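Local coordinates for protein endoglucanase (Ganoderma lucidum, PDB 5D8Z) that probably hydrolyses internal beta-1,4-glucosidic bonds of cellulose and related glucans, as a family 5 glycoside hydrolase with a TIM-barrel fold, at residues 79-84 with 138-143; 157-162 with 193-198. One frame throughout, in Å; residues are numbered along the deposited sequence.

Contact 1: 79-84 with 138-143; sequences VGWQFI and QDFAAL
W81 reaches from the first turn of helix 81-85 across to helix 137-149, where L143 and F140 receive it. G80 is the N-cap of the short helix, directly before W81. The indole is a flat plate between two helices whose backbones stay well apart; the nearest CA pair, W81 and L143, is separated by 8.2 Å. The first torsion of W81 sets CG anti to the backbone N (chi1 -164°), and this carries the ring out toward the other helix. The main bump is a methyl group. L143 CD2 fills the hollow over the W81 five-membered ring, 3.5 Å from its centroid and only 7° off the ring normal, which makes a CH-pi contact over the face. The other methyl touches two neighbours. L143 CD1 lies 3.7 Å from W81 NE1 and 4.0 Å from I84 CG2. The fork of the leucine is thus shared between the indole and I84, which follows one helical turn after G80. The outer end of the indole lies against F140. There W81 CH2 approaches F140 CD1 at 3.9 Å and F140 CA at 3.8 Å. The W81 six-membered ring and the F140 ring meet with their planes at 50°. Other aromatics continue the packing, since F125 meets W81 edge-to-face and W144 meets F140 in the same way. The polar edge of the indole is also held, because W81 NE1 donates a hydrogen bond to G90 O. This bond should help fix the rotation of the ring over L143. Between the two segments the contact is therefore apolar packing, and W81 NE1 finds its partner in G90 O, outside them.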
ATOM      1  N   VAL A  79      -1.208   5.216  -6.899  1.00 36.62           N
ATOM      2  CA  VAL A  79      -1.169   6.286  -7.882  1.00 34.78           C
ATOM      3  C   VAL A  79       0.083   7.123  -7.735  1.00 32.43           C
ATOM      4  O   VAL A  79       0.538   7.320  -6.654  1.00 35.38           O
ATOM      5  CB  VAL A  79      -2.402   7.196  -7.761  1.00 33.64           C
ATOM      6  CG1 VAL A  79      -2.424   7.931  -6.438  1.00 33.38           C
ATOM      7  CG2 VAL A  79      -2.425   8.181  -8.914  1.00 34.90           C
ATOM      8  N   GLY A  80       0.601   7.651  -8.831  1.00 31.40           N
ATOM      9  CA  GLY A  80       1.786   8.487  -8.819  1.00 28.97           C
ATOM     10  C   GLY A  80       1.561   9.971  -8.600  1.00 28.15           C
ATOM     11  O   GLY A  80       0.583  10.551  -9.035  1.00 25.87           O
ATOM     12  N   TRP A  81       2.537  10.585  -7.952  1.00 29.40           N
ATOM     13  CA  TRP A  81       2.577  12.019  -7.700  1.00 29.92           C
ATOM     14  C   TRP A  81       2.367  12.804  -8.987  1.00 30.30           C
ATOM     15  O   TRP A  81       1.552  13.726  -9.059  1.00 30.18           O
ATOM     16  CB  TRP A  81       3.944  12.353  -7.096  1.00 28.85           C
ATOM     17  CG  TRP A  81       4.035  13.677  -6.430  1.00 28.74           C
ATOM     18  CD1 TRP A  81       3.180  14.715  -6.553  1.00 28.07           C
ATOM     19  CD2 TRP A  81       5.076  14.113  -5.555  1.00 27.04           C
ATOM     20  NE1 TRP A  81       3.634  15.777  -5.816  1.00 28.75           N
ATOM     21  CE2 TRP A  81       4.790  15.429  -5.192  1.00 27.66           C
ATOM     22  CE3 TRP A  81       6.192  13.499  -5.022  1.00 27.85           C
ATOM     23  CZ2 TRP A  81       5.574  16.150  -4.323  1.00 32.24           C
ATOM     24  CZ3 TRP A  81       6.988  14.205  -4.159  1.00 30.81           C
ATOM     25  CH2 TRP A  81       6.684  15.530  -3.813  1.00 32.45           C
ATOM     26  N   GLN A  82       3.108  12.420 -10.010  1.00 30.05           N
ATOM     27  CA  GLN A  82       2.996  13.069 -11.280  1.00 30.07           C
ATOM     28  C   GLN A  82       1.547  13.035 -11.796  1.00 29.86           C
ATOM     29  O   GLN A  82       0.978  14.030 -12.178  1.00 32.47           O
ATOM     30  CB  GLN A  82       3.965  12.426 -12.223  1.00 30.97           C
ATOM     31  CG  GLN A  82       5.405  12.836 -11.963  1.00 33.41           C
ATOM     32  CD  GLN A  82       6.201  11.902 -11.064  1.00 36.57           C
ATOM     33  OE1 GLN A  82       5.662  11.238 -10.176  1.00 38.55           O
ATOM     34  NE2 GLN A  82       7.516  11.867 -11.284  1.00 40.77           N
ATOM     35  N   PHE A  83       0.898  11.917 -11.726  1.00 30.37           N
ATOM     36  CA  PHE A  83      -0.476  11.888 -12.153  1.00 33.18           C
ATOM     37  C   PHE A  83      -1.351  12.868 -11.358  1.00 33.19           C
ATOM     38  O   PHE A  83      -2.203  13.582 -11.906  1.00 32.80           O
ATOM     39  CB  PHE A  83      -0.999  10.458 -12.033  1.00 35.23           C
ATOM     40  CG  PHE A  83      -2.364  10.274 -12.593  1.00 36.87           C
ATOM     41  CD1 PHE A  83      -2.541  10.085 -13.945  1.00 37.32           C
ATOM     42  CD2 PHE A  83      -3.476  10.292 -11.760  1.00 38.78           C
ATOM     43  CE1 PHE A  83      -3.797   9.907 -14.469  1.00 38.36           C
ATOM     44  CE2 PHE A  83      -4.748  10.137 -12.270  1.00 39.44           C
ATOM     45  CZ  PHE A  83      -4.912   9.947 -13.629  1.00 41.56           C
ATOM     46  N   ILE A  84      -1.150  12.909 -10.057  1.00 33.33           N
ATOM     47  CA  ILE A  84      -2.012  13.712  -9.212  1.00 32.06           C
ATOM     48  C   ILE A  84      -1.889  15.153  -9.570  1.00 34.16           C
ATOM     49  O   ILE A  84      -2.877  15.885  -9.523  1.00 39.52           O
ATOM     50  CB  ILE A  84      -1.632  13.578  -7.744  1.00 30.03           C
ATOM     51  CG1 ILE A  84      -2.049  12.211  -7.257  1.00 30.21           C
ATOM     52  CG2 ILE A  84      -2.330  14.645  -6.924  1.00 31.48           C
ATOM     53  CD1 ILE A  84      -1.385  11.795  -5.981  1.00 30.50           C
ATOM     54  N   GLN A 138       8.670  20.199   2.251  1.00 37.26           N
ATOM     55  CA  GLN A 138       7.513  21.083   2.031  1.00 40.61           C
ATOM     56  C   GLN A 138       6.762  20.824   0.732  1.00 39.64           C
ATOM     57  O   GLN A 138       5.537  20.778   0.737  1.00 39.15           O
ATOM     58  CB  GLN A 138       7.917  22.563   2.034  1.00 44.74           C
ATOM     59  CG  GLN A 138       8.190  23.119   3.414  1.00 47.84           C
ATOM     60  CD  GLN A 138       9.563  22.724   3.917  1.00 48.37           C
ATOM     61  OE1 GLN A 138      10.578  22.920   3.238  1.00 51.05           O
ATOM     62  NE2 GLN A 138       9.599  22.148   5.091  1.00 48.67           N
ATOM     63  N   ASP A 139       7.498  20.729  -0.377  1.00 39.23           N
ATOM     64  CA  ASP A 139       6.926  20.321  -1.662  1.00 39.22           C
ATOM     65  C   ASP A 139       6.041  19.072  -1.374  1.00 34.40           C
ATOM     66  O   ASP A 139       4.881  19.001  -1.731  1.00 30.23           O
ATOM     67  CB  ASP A 139       8.049  20.008  -2.717  1.00 43.22           C
ATOM     68  CG  ASP A 139       8.908  21.261  -3.147  1.00 45.08           C
ATOM     69  OD1 ASP A 139       8.380  22.391  -3.222  1.00 48.90           O
ATOM     70  OD2 ASP A 139      10.123  21.114  -3.443  1.00 45.70           O
ATOM     71  N   PHE A 140       6.597  18.123  -0.648  1.00 33.26           N
ATOM     72  CA  PHE A 140       5.918  16.871  -0.365  1.00 34.85           C
ATOM     73  C   PHE A 140       4.699  17.020   0.566  1.00 34.62           C
ATOM     74  O   PHE A 140       3.639  16.427   0.356  1.00 34.48           O
ATOM     75  CB  PHE A 140       6.939  15.947   0.274  1.00 32.64           C
ATOM     76  CG  PHE A 140       6.435  14.580   0.574  1.00 32.19           C
ATOM     77  CD1 PHE A 140       5.719  13.860  -0.371  1.00 35.29           C
ATOM     78  CD2 PHE A 140       6.757  13.977   1.760  1.00 30.77           C
ATOM     79  CE1 PHE A 140       5.300  12.569  -0.115  1.00 35.43           C
ATOM     80  CE2 PHE A 140       6.333  12.697   2.035  1.00 33.75           C
ATOM     81  CZ  PHE A 140       5.598  11.988   1.097  1.00 36.25           C
ATOM     82  N   ALA A 141       4.893  17.805   1.615  1.00 33.07           N
ATOM     83  CA  ALA A 141       3.886  18.048   2.627  1.00 29.23           C
ATOM     84  C   ALA A 141       2.668  18.686   2.000  1.00 27.38           C
ATOM     85  O   ALA A 141       1.537  18.294   2.247  1.00 26.73           O
ATOM     86  CB  ALA A 141       4.474  18.956   3.673  1.00 28.93           C
ATOM     87  N   ALA A 142       2.922  19.675   1.170  1.00 27.10           N
ATOM     88  CA  ALA A 142       1.884  20.291   0.369  1.00 28.67           C
ATOM     89  C   ALA A 142       0.999  19.237  -0.298  1.00 32.37           C
ATOM     90  O   ALA A 142      -0.242  19.323  -0.232  1.00 37.61           O
ATOM     91  CB  ALA A 142       2.507  21.176  -0.696  1.00 26.64           C
ATOM     92  N   LEU A 143       1.633  18.256  -0.939  1.00 31.02           N
ATOM     93  CA  LEU A 143       0.895  17.226  -1.631  1.00 32.07           C
ATOM     94  C   LEU A 143      -0.102  16.568  -0.721  1.00 32.10           C
ATOM     95  O   LEU A 143      -1.300  16.457  -1.025  1.00 33.36           O
ATOM     96  CB  LEU A 143       1.825  16.159  -2.181  1.00 32.86           C
ATOM     97  CG  LEU A 143       1.059  15.020  -2.858  1.00 34.40           C
ATOM     98  CD1 LEU A 143       0.321  15.551  -4.084  1.00 35.03           C
ATOM     99  CD2 LEU A 143       1.995  13.868  -3.219  1.00 35.60           C
TER

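Contact 2: 157-162 with 193-198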
ATOM      1  N   ILE A 157     -10.925   6.207   4.804  1.00 39.34           N
ATOM      2  CA  ILE A 157      -9.653   6.436   4.137  1.00 37.90           C
ATOM      3  C   ILE A 157      -8.421   6.205   5.041  1.00 34.62           C
ATOM      4  O   ILE A 157      -8.470   6.359   6.266  1.00 36.82           O
ATOM      5  CB  ILE A 157      -9.603   7.840   3.546  1.00 40.25           C
ATOM      6  CG1 ILE A 157     -10.848   8.111   2.705  1.00 40.02           C
ATOM      7  CG2 ILE A 157      -8.391   7.989   2.645  1.00 43.69           C
ATOM      8  CD1 ILE A 157     -10.849   7.393   1.378  1.00 39.01           C
ATOM      9  N   ILE A 158      -7.332   5.781   4.419  1.00 31.60           N
ATOM     10  CA  ILE A 158      -6.102   5.402   5.098  1.00 31.09           C
ATOM     11  C   ILE A 158      -5.021   5.942   4.216  1.00 32.10           C
ATOM     12  O   ILE A 158      -4.917   5.547   3.082  1.00 31.25           O
ATOM     13  CB  ILE A 158      -5.938   3.879   5.124  1.00 31.41           C
ATOM     14  CG1 ILE A 158      -6.856   3.264   6.181  1.00 32.62           C
ATOM     15  CG2 ILE A 158      -4.484   3.463   5.341  1.00 31.47           C
ATOM     16  CD1 ILE A 158      -6.983   1.743   6.117  1.00 31.89           C
ATOM     17  N   PHE A 159      -4.221   6.858   4.723  1.00 35.64           N
ATOM     18  CA  PHE A 159      -3.263   7.553   3.882  1.00 34.48           C
ATOM     19  C   PHE A 159      -1.942   6.817   3.891  1.00 33.98           C
ATOM     20  O   PHE A 159      -1.295   6.703   4.938  1.00 31.95           O
ATOM     21  CB  PHE A 159      -3.036   8.959   4.379  1.00 33.22           C
ATOM     22  CG  PHE A 159      -4.269   9.751   4.529  1.00 32.80           C
ATOM     23  CD1 PHE A 159      -4.715  10.533   3.500  1.00 37.02           C
ATOM     24  CD2 PHE A 159      -4.944   9.782   5.737  1.00 34.97           C
ATOM     25  CE1 PHE A 159      -5.857  11.322   3.641  1.00 40.57           C
ATOM     26  CE2 PHE A 159      -6.066  10.584   5.911  1.00 37.67           C
ATOM     27  CZ  PHE A 159      -6.535  11.353   4.855  1.00 39.35           C
ATOM     28  N   GLY A 160      -1.539   6.328   2.722  1.00 32.98           N
ATOM     29  CA  GLY A 160      -0.252   5.652   2.599  1.00 34.40           C
ATOM     30  C   GLY A 160       0.805   6.622   2.099  1.00 35.58           C
ATOM     31  O   GLY A 160       0.906   6.891   0.873  1.00 37.70           O
ATOM     32  N   VAL A 161       1.604   7.115   3.042  1.00 32.76           N
ATOM     33  CA  VAL A 161       2.494   8.243   2.810  1.00 31.91           C
ATOM     34  C   VAL A 161       3.381   8.012   1.606  1.00 30.17           C
ATOM     35  O   VAL A 161       3.483   8.868   0.747  1.00 28.89           O
ATOM     36  CB  VAL A 161       3.382   8.519   4.046  1.00 33.66           C
ATOM     37  CG1 VAL A 161       4.475   9.515   3.724  1.00 34.88           C
ATOM     38  CG2 VAL A 161       2.554   9.062   5.200  1.00 34.81           C
ATOM     39  N   MET A 162       4.021   6.858   1.533  1.00 29.59           N
ATOM     40  CA  MET A 162       4.901   6.608   0.429  1.00 31.08           C
ATOM     41  C   MET A 162       5.180   5.148   0.234  1.00 33.42           C
ATOM     42  O   MET A 162       5.480   4.435   1.177  1.00 35.61           O
ATOM     43  CB  MET A 162       6.228   7.308   0.657  1.00 32.28           C
ATOM     44  CG  MET A 162       7.266   7.033  -0.429  1.00 32.46           C
ATOM     45  SD  MET A 162       6.801   7.580  -2.082  1.00 35.56           S
ATOM     46  CE  MET A 162       6.467   9.310  -1.770  1.00 35.63           C
ATOM     47  N   GLN A 193      -8.047   9.282  10.787  1.00 42.94           N
ATOM     48  CA  GLN A 193      -7.524   8.219   9.938  1.00 38.57           C
ATOM     49  C   GLN A 193      -6.204   7.643  10.398  1.00 38.32           C
ATOM     50  O   GLN A 193      -5.461   8.245  11.189  1.00 38.78           O
ATOM     51  CB  GLN A 193      -7.340   8.699   8.518  1.00 37.96           C
ATOM     52  CG  GLN A 193      -8.642   9.013   7.805  1.00 37.38           C
ATOM     53  CD  GLN A 193      -9.149  10.372   8.141  1.00 33.56           C
ATOM     54  OE1 GLN A 193      -8.875  10.883   9.203  1.00 35.87           O
ATOM     55  NE2 GLN A 193      -9.862  10.974   7.230  1.00 33.31           N
ATOM     56  N   ILE A 194      -5.968   6.427   9.916  1.00 36.57           N
ATOM     57  CA  ILE A 194      -4.680   5.769   9.998  1.00 34.33           C
ATOM     58  C   ILE A 194      -3.782   6.476   8.997  1.00 34.65           C
ATOM     59  O   ILE A 194      -4.244   6.963   7.957  1.00 34.41           O
ATOM     60  CB  ILE A 194      -4.770   4.302   9.523  1.00 33.62           C
ATOM     61  CG1 ILE A 194      -5.860   3.534  10.274  1.00 33.15           C
ATOM     62  CG2 ILE A 194      -3.423   3.624   9.613  1.00 34.41           C
ATOM     63  CD1 ILE A 194      -5.681   2.019  10.302  1.00 32.19           C
ATOM     64  N   ILE A 195      -2.502   6.524   9.319  1.00 34.08           N
ATOM     65  CA  ILE A 195      -1.485   6.916   8.393  1.00 33.17           C
ATOM     66  C   ILE A 195      -0.392   5.856   8.468  1.00 35.31           C
ATOM     67  O   ILE A 195       0.010   5.437   9.561  1.00 37.42           O
ATOM     68  CB  ILE A 195      -0.921   8.260   8.750  1.00 33.47           C
ATOM     69  CG1 ILE A 195      -1.981   9.358   8.612  1.00 35.56           C
ATOM     70  CG2 ILE A 195       0.245   8.561   7.848  1.00 36.89           C
ATOM     71  CD1 ILE A 195      -1.576  10.673   9.284  1.00 35.55           C
ATOM     72  N   LEU A 196       0.052   5.396   7.300  1.00 36.91           N
ATOM     73  CA  LEU A 196       0.994   4.293   7.195  1.00 37.75           C
ATOM     74  C   LEU A 196       2.360   4.927   7.081  1.00 42.22           C
ATOM     75  O   LEU A 196       2.513   5.952   6.402  1.00 48.37           O
ATOM     76  CB  LEU A 196       0.688   3.400   5.986  1.00 35.21           C
ATOM     77  CG  LEU A 196      -0.719   2.795   6.062  1.00 36.35           C
ATOM     78  CD1 LEU A 196      -1.270   2.317   4.731  1.00 37.05           C
ATOM     79  CD2 LEU A 196      -0.774   1.664   7.065  1.00 36.80           C
ATOM     80  N   LEU A 197       3.344   4.365   7.777  1.00 40.15           N
ATOM     81  CA  LEU A 197       4.654   4.957   7.786  1.00 38.95           C
ATOM     82  C   LEU A 197       5.640   3.952   7.241  1.00 36.91           C
ATOM     83  O   LEU A 197       5.862   2.914   7.862  1.00 36.22           O
ATOM     84  CB  LEU A 197       5.074   5.372   9.187  1.00 40.40           C
ATOM     85  CG  LEU A 197       4.030   5.871  10.168  1.00 41.91           C
ATOM     86  CD1 LEU A 197       4.778   6.314  11.419  1.00 41.23           C
ATOM     87  CD2 LEU A 197       3.185   6.996   9.606  1.00 42.34           C
ATOM     88  N   PRO A 198       6.267   4.282   6.110  1.00 33.56           N
ATOM     89  CA  PRO A 198       7.167   3.429   5.400  1.00 34.30           C
ATOM     90  C   PRO A 198       8.608   3.748   5.718  1.00 33.77           C
ATOM     91  O   PRO A 198       8.934   4.910   5.952  1.00 32.90           O
ATOM     92  CB  PRO A 198       6.909   3.834   3.965  1.00 37.64           C
ATOM     93  CG  PRO A 198       6.711   5.323   4.065  1.00 36.32           C
ATOM     94  CD  PRO A 198       6.113   5.570   5.419  1.00 35.47           C
TER
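F159 pairs with I195, and G160 with L196, as strands 157-160 and 194-198 run parallel, their axes 4.9 Å apart at closest approach and inclined by 20°. They are neighbours in the eight-stranded barrel of the TIM fold, and helix 171-187 links them as a beta-alpha-beta crossover. F159 holds both well-formed bonds. Its N donates to I194 O at 3.2 Å, and its O accepts from L196 N at 3.0 Å with an N-H...O angle of 169°. The side chains then divide between two faces. I158 and L196 point to one, and I116 of strand 114-119 adjoins both of them. There I158 CG2 meets L196 CD1 at 3.5 Å, while I158 and I194 run alongside each other, CG1 of I158 beside CB of I194. F159 and I195 point to the other face. There the F159 ring touches W144 and A148 of helix 137-149 and I185 of helix 171-187, and I195 also touches I185. The F159 ring turns one edge to Q193, with CE2 3.5 Å from Q193 CB, and its CD2 packs near I195 CG1. F159 CG is anti to the carbonyl carbon (chi1 -54°), which brings the ring back alongside the start of the partner strand. The Q193 amide is tilted against the ring, and its NE2 is hydrogen-bonded to A152 O. An alanine in place of F159 would probably open a gap between Q193, I195 and the two helices, leaving the aliphatic part of Q193 without its aromatic neighbour. Beyond the paired residues, V161 packs on I195 through their CG2 methyls. The chain then passes M162 on its way to E164, a residue of the glycan pocket. At this end the P198 ring lies against M162, with P198 CG 4.0 Å from M162 CB.

Both contacts are buried, but they lie at different depths. Contact 2 belongs to the barrel wall, its centre about 8 Å from the centre of the chain; the centre of contact 1 is about 16 Å from it, in the helical layer, and its D139 side is partly exposed. Their chemistry follows their place. Contact 2 combines backbone hydrogen bonds with mostly aliphatic packing that includes one aromatic ring, and buries 538 Å². Contact 1 buries 241 Å² and is packing round the indole of W81, with no hydrogen bond between its segments. Helix 137-149 and strand 157-160 follow each other in the chain, and F140 bridges the two sites. Its CZ meets V161 CG1 at 3.8 Å, and its CE1 meets M162 CE at 3.8 Å.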